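Endo-1,4-beta-xylanase (Pseudoalteromonas haloplanktis, PDB 1H12) hydrolyses internal beta-1,4 linkages of xylan as a cold-adapted family 8 glycoside hydrolase, and probably acts on related beta-1,4-glucans too. Local coordinates at residues P252-R257 against W277-A282; F240-G245 against R257-P262. All blocks are in the same frame, centred on the assembly; numbering follows the deposited sequence. Where two conformers were deposited one is given.

Contact 1 of 2, residues P252-R257 against W277-A282; sequences PTFLSR and WYEFDA
The ring of Phe-254 is met by two acids. Asp-281 comes to it at the edge, near the ring plane, where OD2 lies 3.7 Å from Phe-254 CE1. The carboxylate of Glu-279 approaches the same ring obliquely, its plane turned only 27° from that of the ring, while Glu-279 OE2 lies 3.5 Å from Phe-254 CB. One face of the ring is covered by its own neighbour, with Leu-255 CG 3.6 Å above the plane and over the centre. CG anti to the backbone N (chi1 171°) carries the Phe-254 ring to where both acids meet it. The ring of Tyr-278 receives a polar atom at its edge: Pro-252 O lies in the ring plane, 3.4 Å from Tyr-278 CD1. That carbonyl oxygen is buried and has no hydrogen-bonding partner; Tyr-278 CB and Ala-282 CB crowd around it instead. The Pro-252 and Tyr-278 side chains run side by side in the same direction, and the phenol hydroxyl bonds to Gln-344.

The two segments belong to the long connection between helices 219-243 and 283-296 of the (alpha/alpha)6 barrel characteristic of this family. Both the short strand 277-278 and the turn leading into helix 283-296 pack on the earlier part of that connection.

A single hydrogen bond joins the backbones, from Phe-254 N to Trp-277 O at 2.9 Å, and Thr-253 CA adds a CA-H...O contact to the same oxygen. Glu-279 is bent back on itself at chi2, and two N-H groups just ahead of the helix hold it, fixing the carboxylate's rotation. Ala-282 N reaches OE2 on the syn side at 2.8 Å, whereas Asp-281 N meets OE1 from above the carboxylate plane at 2.9 Å.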
ATOM      1  N   PRO A 252      14.286  -1.412   5.811  1.00  7.79           N
ATOM      2  CA  PRO A 252      13.662  -0.166   6.191  1.00  7.51           C
ATOM      3  C   PRO A 252      12.805  -0.343   7.446  1.00  7.73           C
ATOM      4  O   PRO A 252      12.490  -1.474   7.828  1.00  8.32           O
ATOM      5  CB  PRO A 252      12.820   0.165   4.965  1.00  8.33           C
ATOM      6  CG  PRO A 252      12.390  -1.205   4.475  1.00  8.53           C
ATOM      7  CD  PRO A 252      13.602  -2.093   4.697  1.00  7.63           C
ATOM      8  N   THR A 253      12.423   0.787   8.059  1.00  7.72           N
ATOM      9  CA  THR A 253      11.778   0.760   9.360  1.00  7.51           C
ATOM     10  C   THR A 253      10.366   1.350   9.321  1.00  7.25           C
ATOM     11  O   THR A 253       9.968   2.019   8.364  1.00  7.76           O
ATOM     12  CB  THR A 253      12.633   1.413  10.439  1.00  7.59           C
ATOM     13  OG1 THR A 253      12.716   2.828  10.249  1.00  8.95           O
ATOM     14  CG2 THR A 253      14.045   0.852  10.419  1.00  9.50           C
ATOM     15  N   PHE A 254       9.642   1.093  10.390  1.00  6.91           N
ATOM     16  CA  PHE A 254       8.293   1.581  10.620  1.00  7.38           C
ATOM     17  C   PHE A 254       8.189   3.102  10.497  1.00  6.99           C
ATOM     18  O   PHE A 254       7.379   3.636   9.753  1.00  7.54           O
ATOM     19  CB  PHE A 254       7.860   1.066  12.007  1.00  7.48           C
ATOM     20  CG  PHE A 254       6.587   1.620  12.550  1.00  7.60           C
ATOM     21  CD1 PHE A 254       5.513   2.006  11.752  1.00  8.56           C
ATOM     22  CD2 PHE A 254       6.444   1.752  13.933  1.00  8.98           C
ATOM     23  CE1 PHE A 254       4.344   2.523  12.337  1.00 10.34           C
ATOM     24  CE2 PHE A 254       5.300   2.264  14.517  1.00  9.29           C
ATOM     25  CZ  PHE A 254       4.271   2.655  13.721  1.00 10.28           C
ATOM     26  N   LEU A 255       9.021   3.813  11.277  1.00  7.34           N
ATOM     27  CA  LEU A 255       8.976   5.252  11.365  1.00  7.33           C
ATOM     28  C   LEU A 255      10.339   5.853  11.052  1.00  7.88           C
ATOM     29  O   LEU A 255      11.385   5.260  11.321  1.00  8.54           O
ATOM     30  CB  LEU A 255       8.534   5.718  12.765  1.00  8.51           C
ATOM     31  CG  LEU A 255       7.097   5.363  13.123  1.00  8.30           C
ATOM     32  CD1 LEU A 255       6.814   5.716  14.561  1.00  9.86           C
ATOM     33  CD2 LEU A 255       6.090   6.048  12.201  1.00  9.86           C
ATOM     34  N   SER A 256      10.310   7.076  10.494  1.00  7.97           N
ATOM     35  CA  SER A 256      11.487   7.800  10.123  1.00  8.46           C
ATOM     36  C   SER A 256      11.316   9.281  10.371  1.00  8.46           C
ATOM     37  O   SER A 256      10.200   9.833  10.232  1.00  8.87           O
ATOM     38  CB  SER A 256      11.747   7.602   8.603  1.00  9.58           C
ATOM     39  OG  SER A 256      12.897   8.269   8.122  1.00 11.99           O
ATOM     40  N   ARG A 257      12.401   9.963  10.659  1.00  8.82           N
ATOM     41  CA  ARG A 257      12.421  11.412  10.595  1.00  9.26           C
ATOM     42  C   ARG A 257      12.455  11.870   9.151  1.00 10.34           C
ATOM     43  O   ARG A 257      12.642  11.069   8.228  1.00 10.53           O
ATOM     44  CB  ARG A 257      13.644  11.964  11.382  1.00 11.65           C
ATOM     45  CG  ARG A 257      13.640  11.482  12.806  1.00 12.48           C
ATOM     46  CD  ARG A 257      12.377  11.903  13.496  1.00 13.26           C
ATOM     47  NE  ARG A 257      12.393  11.687  14.951  1.00 14.61           N
ATOM     48  CZ  ARG A 257      11.407  12.018  15.734  1.00 15.79           C
ATOM     49  NH1 ARG A 257      10.306  12.572  15.236  1.00 17.49           N
ATOM     50  NH2 ARG A 257      11.461  11.801  17.036  1.00 19.50           N
ATOM     51  N   TRP A 277      11.712  -0.850  14.181  1.00  8.65           N
ATOM     52  CA  TRP A 277      11.388  -2.188  13.711  1.00  8.76           C
ATOM     53  C   TRP A 277      11.047  -2.186  12.235  1.00  8.05           C
ATOM     54  O   TRP A 277      10.329  -1.321  11.747  1.00  8.47           O
ATOM     55  CB  TRP A 277      10.138  -2.722  14.444  1.00  9.67           C
ATOM     56  CG  TRP A 277      10.397  -3.242  15.811  1.00 10.35           C
ATOM     57  CD1 TRP A 277      11.517  -3.090  16.563  1.00 12.12           C
ATOM     58  CD2 TRP A 277       9.520  -4.061  16.579  1.00 11.83           C
ATOM     59  NE1 TRP A 277      11.377  -3.768  17.752  1.00 13.94           N
ATOM     60  CE2 TRP A 277      10.176  -4.386  17.760  1.00 14.43           C
ATOM     61  CE3 TRP A 277       8.260  -4.533  16.373  1.00 13.32           C
ATOM     62  CZ2 TRP A 277       9.619  -5.202  18.741  1.00 17.65           C
ATOM     63  CZ3 TRP A 277       7.698  -5.380  17.355  1.00 17.65           C
ATOM     64  CH2 TRP A 277       8.417  -5.675  18.500  1.00 17.97           C
ATOM     65  N   TYR A 278      11.565  -3.212  11.542  1.00  8.58           N
ATOM     66  CA  TYR A 278      10.998  -3.668  10.298  1.00  8.10           C
ATOM     67  C   TYR A 278       9.833  -4.527  10.699  1.00  8.55           C
ATOM     68  O   TYR A 278      10.008  -5.634  11.236  1.00  9.00           O
ATOM     69  CB  TYR A 278      12.036  -4.442   9.476  1.00  8.87           C
ATOM     70  CG  TYR A 278      11.492  -5.208   8.303  1.00  7.67           C
ATOM     71  CD1 TYR A 278      11.326  -4.625   7.071  1.00  7.85           C
ATOM     72  CD2 TYR A 278      11.117  -6.522   8.436  1.00  8.36           C
ATOM     73  CE1 TYR A 278      10.836  -5.365   5.989  1.00  7.80           C
ATOM     74  CE2 TYR A 278      10.643  -7.251   7.392  1.00  8.77           C
ATOM     75  CZ  TYR A 278      10.504  -6.695   6.150  1.00  8.08           C
ATOM     76  OH  TYR A 278      10.031  -7.467   5.104  1.00  8.47           O
ATOM     77  N   GLU A 279       8.630  -4.022  10.516  1.00  8.86           N
ATOM     78  CA  GLU A 279       7.403  -4.679  10.929  1.00  9.24           C
ATOM     79  C   GLU A 279       6.388  -4.589   9.794  1.00  9.11           C
ATOM     80  O   GLU A 279       6.737  -4.441   8.625  1.00  8.82           O
ATOM     81  CB  GLU A 279       6.938  -4.153  12.301  1.00  9.72           C
ATOM     82  CG  GLU A 279       6.841  -2.658  12.414  1.00  9.35           C
ATOM     83  CD  GLU A 279       6.111  -1.992  11.257  1.00  9.00           C
ATOM     84  OE1 GLU A 279       4.873  -1.772  11.314  1.00 10.18           O
ATOM     85  OE2 GLU A 279       6.819  -1.751  10.234  1.00  8.81           O
ATOM     86  N   PHE A 280       5.103  -4.713  10.108  1.00 10.04           N
ATOM     87  CA  PHE A 280       4.078  -4.835   9.103  1.00 10.05           C
ATOM     88  C   PHE A 280       4.033  -3.677   8.115  1.00  8.34           C
ATOM     89  O   PHE A 280       3.922  -3.922   6.926  1.00  9.13           O
ATOM     90  CB  PHE A 280       2.737  -5.052   9.816  1.00 12.11           C
ATOM     91  CG  PHE A 280       2.892  -6.144  10.924  1.00 16.79           C
ATOM     92  CD1 PHE A 280       2.976  -7.474  10.543  1.00 19.73           C
ATOM     93  CD2 PHE A 280       3.183  -5.817  12.290  1.00 20.37           C
ATOM     94  CE1 PHE A 280       3.194  -8.492  11.492  1.00 22.54           C
ATOM     95  CE2 PHE A 280       3.400  -6.848  13.200  1.00 23.89           C
ATOM     96  CZ  PHE A 280       3.403  -8.154  12.788  1.00 24.70           C
ATOM     97  N   ASP A 281       4.100  -2.434   8.584  1.00  8.40           N
ATOM     98  CA  ASP A 281       4.144  -1.325   7.663  1.00  7.85           C
ATOM     99  C   ASP A 281       5.395  -1.419   6.773  1.00  7.86           C
ATOM    100  O   ASP A 281       5.326  -1.279   5.557  1.00  7.98           O
ATOM    101  CB  ASP A 281       4.139   0.030   8.363  1.00  7.90           C
ATOM    102  CG  ASP A 281       2.783   0.596   8.641  1.00 11.99           C
ATOM    103  OD1 ASP A 281       1.754  -0.118   8.359  1.00 16.81           O
ATOM    104  OD2 ASP A 281       2.658   1.747   9.086  1.00 10.69           O
ATOM    105  N   ALA A 282       6.540  -1.641   7.416  1.00  7.55           N
ATOM    106  CA  ALA A 282       7.807  -1.648   6.707  1.00  7.33           C
ATOM    107  C   ALA A 282       7.863  -2.654   5.605  1.00  7.14           C
ATOM    108  O   ALA A 282       8.594  -2.458   4.625  1.00  7.46           O
ATOM    109  CB  ALA A 282       8.954  -1.799   7.675  1.00  7.80           C
TER

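Contact 2 of 2, residues F240-G245 against R257-P262; sequences FTKVSG and RLDGSP
Lys-242 NZ donates a hydrogen bond of 3.0 Å to Ser-261 OG, the one hydrogen bond between residues 240-245 and 257-262. Ser-261 OG passes the chain on, donating in turn to Asp-259 OD1 at 2.8 Å, and Ser-261 N reaches the same oxygen at 3.0 Å. Both donors come from one face of the carboxylate plane and lie about 40° out of it. OD1 is thus gripped twice, which restricts rotation of the carboxylate, and Asp-259 probably helps to orient the hydroxyl that meets the lysine. The other carboxylate oxygen, Asp-259 OD2, stands 4.4 Å from Lys-242 NZ, too far for a salt bridge, although the opposite charges probably attract. This lysine sits at the exposed margin, and the outer part of its chain is less certain than the rest.

The backbone of the loop is a type I beta turn from Arg-257 to Gly-260, closed by a hydrogen bond from Gly-260 N to Arg-257 O and overlapped by the Asx turn that Asp-259 OD1 forms with Ser-261 N. It belongs to the connection between two helices of the family's (alpha/alpha)6 barrel, folded back against the end of the preceding helix. Gly-260, at a positive phi of 92°, ends the beta turn. Its own carbonyl accepts from His-239 ND1, one further tie to helix 219-243.

Apolar packing accompanies these bonds. Pro-262 presents its ring atoms to the helix: CG touches Val-243 CG1 at 3.7 Å, the two side chains lying aslant, and CD lies 4.0 Å from Lys-242 CB. His-248, in the loop that follows the helix, packs against both Val-243 and Pro-262.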
ATOM      1  N   PHE A 240      17.198   4.536   2.969  1.00  8.83           N
ATOM      2  CA  PHE A 240      17.974   3.364   2.590  1.00  8.98           C
ATOM      3  C   PHE A 240      19.452   3.531   2.856  1.00  9.45           C
ATOM      4  O   PHE A 240      20.128   2.565   3.200  1.00 10.54           O
ATOM      5  CB  PHE A 240      17.628   2.884   1.177  1.00  9.08           C
ATOM      6  CG  PHE A 240      16.379   2.047   1.159  1.00  8.88           C
ATOM      7  CD1 PHE A 240      16.425   0.754   1.624  1.00  9.31           C
ATOM      8  CD2 PHE A 240      15.142   2.552   0.701  1.00  9.45           C
ATOM      9  CE1 PHE A 240      15.295  -0.031   1.654  1.00  9.77           C
ATOM     10  CE2 PHE A 240      14.023   1.766   0.723  1.00  9.28           C
ATOM     11  CZ  PHE A 240      14.102   0.484   1.215  1.00 10.04           C
ATOM     12  N   THR A 241      19.991   4.722   2.702  1.00 10.11           N
ATOM     13  CA  THR A 241      21.376   4.983   3.088  1.00 10.73           C
ATOM     14  C   THR A 241      21.539   4.776   4.585  1.00 10.83           C
ATOM     15  O   THR A 241      22.498   4.157   5.025  1.00 11.85           O
ATOM     16  CB  THR A 241      21.767   6.400   2.674  1.00 12.56           C
ATOM     17  OG1 THR A 241      21.703   6.541   1.244  1.00 14.75           O
ATOM     18  CG2 THR A 241      23.197   6.766   3.141  1.00 15.15           C
ATOM     19  N   LYS A 242      20.633   5.298   5.363  1.00 10.21           N
ATOM     20  CA  LYS A 242      20.717   5.231   6.815  1.00 10.88           C
ATOM     21  C   LYS A 242      20.529   3.839   7.347  1.00 10.72           C
ATOM     22  O   LYS A 242      21.127   3.516   8.378  1.00 11.90           O
ATOM     23  CB  LYS A 242      19.748   6.204   7.480  1.00 12.64           C
ATOM     24  CG  LYS A 242      20.046   7.671   7.183  1.00 18.07           C
ATOM     25  CD  LYS A 242      20.729   8.289   8.106  1.00 28.21           C
ATOM     26  CE  LYS A 242      20.610   9.884   7.969  1.00 28.83           C
ATOM     27  NZ  LYS A 242      21.053  10.243   9.378  1.00 35.46           N
ATOM     28  N   VAL A 243      19.754   2.983   6.668  1.00  9.24           N
ATOM     29  CA  VAL A 243      19.602   1.610   7.146  1.00  9.42           C
ATOM     30  C   VAL A 243      20.627   0.628   6.576  1.00  9.74           C
ATOM     31  O   VAL A 243      20.625  -0.529   6.951  1.00 10.10           O
ATOM     32  CB  VAL A 243      18.171   1.054   6.974  1.00  8.68           C
ATOM     33  CG1 VAL A 243      17.180   1.901   7.721  1.00  9.64           C
ATOM     34  CG2 VAL A 243      17.774   0.860   5.523  1.00  8.68           C
ATOM     35  N   SER A 244      21.485   1.132   5.681  1.00 11.01           N
ATOM     36  CA  SER A 244      22.509   0.212   5.134  0.50 11.37           C
ATOM     37  C   SER A 244      23.545  -0.164   6.159  1.00 11.31           C
ATOM     38  O   SER A 244      23.993   0.634   6.946  1.00 12.45           O
ATOM     39  CB  SER A 244      23.188   0.913   3.939  0.50 12.76           C
ATOM     40  OG  SER A 244      24.190   0.087   3.380  0.50 12.75           O
ATOM     41  N   GLY A 245      23.927  -1.428   6.129  1.00 12.09           N
ATOM     42  CA  GLY A 245      24.981  -1.932   7.038  1.00 12.88           C
ATOM     43  C   GLY A 245      24.575  -1.793   8.481  1.00 12.65           C
ATOM     44  O   GLY A 245      23.388  -1.670   8.865  1.00 12.25           O
ATOM     45  N   ARG A 257      12.401   9.963  10.659  1.00  8.82           N
ATOM     46  CA  ARG A 257      12.421  11.412  10.595  1.00  9.26           C
ATOM     47  C   ARG A 257      12.455  11.870   9.151  1.00 10.34           C
ATOM     48  O   ARG A 257      12.642  11.069   8.228  1.00 10.53           O
ATOM     49  CB  ARG A 257      13.644  11.964  11.382  1.00 11.65           C
ATOM     50  CG  ARG A 257      13.640  11.482  12.806  1.00 12.48           C
ATOM     51  CD  ARG A 257      12.377  11.903  13.496  1.00 13.26           C
ATOM     52  NE  ARG A 257      12.393  11.687  14.951  1.00 14.61           N
ATOM     53  CZ  ARG A 257      11.407  12.018  15.734  1.00 15.79           C
ATOM     54  NH1 ARG A 257      10.306  12.572  15.236  1.00 17.49           N
ATOM     55  NH2 ARG A 257      11.461  11.801  17.036  1.00 19.50           N
ATOM     56  N   LEU A 258      12.293  13.175   8.920  1.00 10.94           N
ATOM     57  CA  LEU A 258      12.197  13.696   7.556  1.00 11.54           C
ATOM     58  C   LEU A 258      13.489  13.663   6.799  1.00 11.34           C
ATOM     59  O   LEU A 258      13.490  13.774   5.600  1.00 13.38           O
ATOM     60  CB  LEU A 258      11.535  15.061   7.570  1.00 12.66           C
ATOM     61  CG  LEU A 258      10.134  15.123   8.117  1.00 15.81           C
ATOM     62  CD1 LEU A 258       9.512  16.465   7.809  1.00 19.75           C
ATOM     63  CD2 LEU A 258       9.217  14.042   7.756  1.00 16.50           C
ATOM     64  N   ASP A 259      14.616  13.436   7.496  1.00 12.36           N
ATOM     65  CA  ASP A 259      15.919  13.234   6.877  1.00 12.84           C
ATOM     66  C   ASP A 259      16.198  11.756   6.554  1.00 12.59           C
ATOM     67  O   ASP A 259      17.314  11.418   6.121  1.00 13.78           O
ATOM     68  CB  ASP A 259      17.028  13.860   7.687  1.00 14.02           C
ATOM     69  CG  ASP A 259      17.276  13.162   8.952  1.00 15.36           C
ATOM     70  OD1 ASP A 259      16.551  12.217   9.365  1.00 13.61           O
ATOM     71  OD2 ASP A 259      18.201  13.576   9.710  1.00 22.22           O
ATOM     72  N   GLY A 260      15.247  10.878   6.822  1.00 11.20           N
ATOM     73  CA  GLY A 260      15.384   9.454   6.601  1.00 10.95           C
ATOM     74  C   GLY A 260      15.889   8.668   7.781  1.00 10.24           C
ATOM     75  O   GLY A 260      15.992   7.433   7.696  1.00 11.07           O
ATOM     76  N   SER A 261      16.228   9.318   8.882  1.00 10.73           N
ATOM     77  CA  SER A 261      16.758   8.614  10.022  1.00 11.66           C
ATOM     78  C   SER A 261      15.679   7.763  10.682  1.00  9.68           C
ATOM     79  O   SER A 261      14.633   8.296  11.069  1.00 10.19           O
ATOM     80  CB  SER A 261      17.260   9.603  11.106  1.00 13.16           C
ATOM     81  OG  SER A 261      18.317  10.384  10.625  1.00 16.32           O
ATOM     82  N   PRO A 262      15.891   6.467  10.875  1.00  9.52           N
ATOM     83  CA  PRO A 262      14.927   5.689  11.663  1.00  9.39           C
ATOM     84  C   PRO A 262      14.648   6.328  13.000  1.00  9.19           C
ATOM     85  O   PRO A 262      15.571   6.782  13.689  1.00 10.83           O
ATOM     86  CB  PRO A 262      15.593   4.326  11.793  1.00 10.60           C
ATOM     87  CG  PRO A 262      16.459   4.231  10.553  1.00 10.98           C
ATOM     88  CD  PRO A 262      16.993   5.624  10.359  1.00 11.05           C
TER

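Contacts 1 and 2 have centres 11 Å apart and interleave along the chain, with Arg-257 common to both. They meet directly: Thr-253 OG1 packs 3.6 Å from Pro-262 CB, Pro-252 CB lies 4.0 Å from Phe-240 CZ, and Ser-256 OG makes a weak hydrogen bond to Ser-261 O. Contact 2 holds the connection to the end of helix 219-243, and contact 1 holds its earlier part against the residues just ahead of helix 283-296. The bound xylose lies about 12 Å from the side chain of Tyr-278 in contact 1. That tyrosine bonds to Gln-344, on helix 342-351, whose first residue, Glu-342, lines the sugar pocket.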